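PDB 7KV1: SusD family protein from Bacteroides uniformis, which probably binds beta-glucan at the cell surface of this gut bacterium, as a surface glycan-binding protein of the SusD family. Local coordinates for residues 102-105 and 106-109. Residues are numbered along the deposited sequence; the frame is centred on the assembly and turned at random.
Sequences EANE and NNTL
N104 and N107 are the first and last residues of a type I beta turn that has E105 and N106 at its two corners, and the stretch illustrates how an asparagine can brace a turn from its first position. The backbone closes the loop twice: N107 N donates to N104 O at 2.9 Å, and N104 N returns a longer bond to N107 O at 3.2 Å. Together they make an antiparallel hydrogen-bonded pair that stays a single bridge. The N104 side chain adds a second layer. With CG placed between the backbone N and the carbonyl carbon (chi1 60°), its amide folds back over the turn, and N104 OD1 accepts from N106 N at 2.8 Å, which is the signature of an Asx turn. N104 OD1 takes a second bond, from N107 ND2 at 3.1 Å, close to the plane of the N107 amide. These side chains run alongside one another, yet their amide planes are turned 66° apart. Two donors on one oxygen should limit rotation of the N104 amide. At the corners, the E105 chain bends at chi2 and brings E105 CG within 3.5 Å of N106 N; the two side chains run side by side, carboxylate and amide planes 41° apart. The turn belongs to the connection between helices 93-99 and 110-129: N104 and N107 rest on M97 of helix 93-99, Q93 NE2 bonds N107 OD1, and E105 and N106 touch Q514 of helix 514-519, while L109 sits at the N-cap position, directly before helix 110-129.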
loop_
_atom_site.group_PDB
_atom_site.type_symbol
_atom_site.label_atom_id
_atom_site.label_comp_id
_atom_site.label_asym_id
_atom_site.label_seq_id
_atom_site.Cartn_x
_atom_site.Cartn_y
_atom_site.Cartn_z
ATOM N N GLU A 102 -12.719 15.684 6.262
ATOM C CA GLU A 102 -14.139 15.982 6.571
ATOM C C GLU A 102 -14.977 14.732 6.344
ATOM O O GLU A 102 -16.192 14.889 6.161
ATOM C CB GLU A 102 -14.707 17.069 5.666
ATOM C CG GLU A 102 -14.159 18.417 5.936
ATOM C CD GLU A 102 -14.879 19.479 5.121
ATOM O OE1 GLU A 102 -15.477 19.097 4.080
ATOM O OE2 GLU A 102 -14.809 20.691 5.531
ATOM N N ALA A 103 -14.379 13.544 6.403
ATOM C CA ALA A 103 -15.133 12.273 6.313
ATOM C C ALA A 103 -16.106 12.205 7.487
ATOM O O ALA A 103 -15.912 12.883 8.484
ATOM C CB ALA A 103 -14.191 11.090 6.291
ATOM N N ASN A 104 -17.075 11.322 7.399
ATOM C CA ASN A 104 -18.034 11.070 8.491
ATOM C C ASN A 104 -18.512 9.635 8.347
ATOM O O ASN A 104 -18.065 8.925 7.414
ATOM C CB ASN A 104 -19.176 12.099 8.517
ATOM C CG ASN A 104 -20.016 12.142 7.258
ATOM O OD1 ASN A 104 -20.412 11.127 6.706
ATOM N ND2 ASN A 104 -20.331 13.340 6.820
ATOM N N GLU A 105 -19.421 9.237 9.221
ATOM C CA GLU A 105 -19.904 7.835 9.293
ATOM C C GLU A 105 -20.667 7.480 8.018
ATOM O O GLU A 105 -20.833 6.283 7.775
ATOM C CB GLU A 105 -20.751 7.626 10.550
ATOM C CG GLU A 105 -22.081 8.373 10.542
ATOM C CD GLU A 105 -22.068 9.798 11.063
ATOM O OE1 GLU A 105 -20.980 10.443 11.041
ATOM O OE2 GLU A 105 -23.156 10.263 11.513
ATOM N N ASN A 106 -21.073 8.447 7.181
ATOM C CA ASN A 106 -21.746 8.093 5.898
ATOM C C ASN A 106 -20.767 8.233 4.713
ATOM O O ASN A 106 -21.192 8.002 3.555
ATOM C CB ASN A 106 -23.045 8.905 5.697
ATOM C CG ASN A 106 -24.027 8.767 6.847
ATOM O OD1 ASN A 106 -24.421 9.748 7.461
ATOM N ND2 ASN A 106 -24.310 7.558 7.261
ATOM N N ASN A 107 -19.522 8.660 4.947
ATOM C CA ASN A 107 -18.582 9.070 3.865
ATOM C C ASN A 107 -17.163 8.681 4.300
ATOM O O ASN A 107 -16.403 9.554 4.771
ATOM C CB ASN A 107 -18.684 10.564 3.550
ATOM C CG ASN A 107 -19.981 10.928 2.864
ATOM O OD1 ASN A 107 -20.131 10.691 1.671
ATOM N ND2 ASN A 107 -20.930 11.449 3.621
ATOM N N THR A 108 -16.846 7.401 4.177
ATOM C CA THR A 108 -15.583 6.798 4.663
ATOM C C THR A 108 -15.245 5.599 3.768
ATOM O O THR A 108 -15.832 5.478 2.673
ATOM C CB THR A 108 -15.738 6.509 6.156
ATOM O OG1 THR A 108 -14.437 6.237 6.686
ATOM C CG2 THR A 108 -16.696 5.364 6.400
ATOM N N LEU A 109 -14.306 4.756 4.172
ATOM C CA LEU A 109 -13.894 3.553 3.402
ATOM C C LEU A 109 -14.510 2.285 4.024
ATOM O O LEU A 109 -13.788 1.339 4.324
ATOM C CB LEU A 109 -12.373 3.545 3.374
ATOM C CG LEU A 109 -11.734 4.686 2.585
ATOM C CD1 LEU A 109 -10.234 4.568 2.607
ATOM C CD2 LEU A 109 -12.221 4.706 1.143
#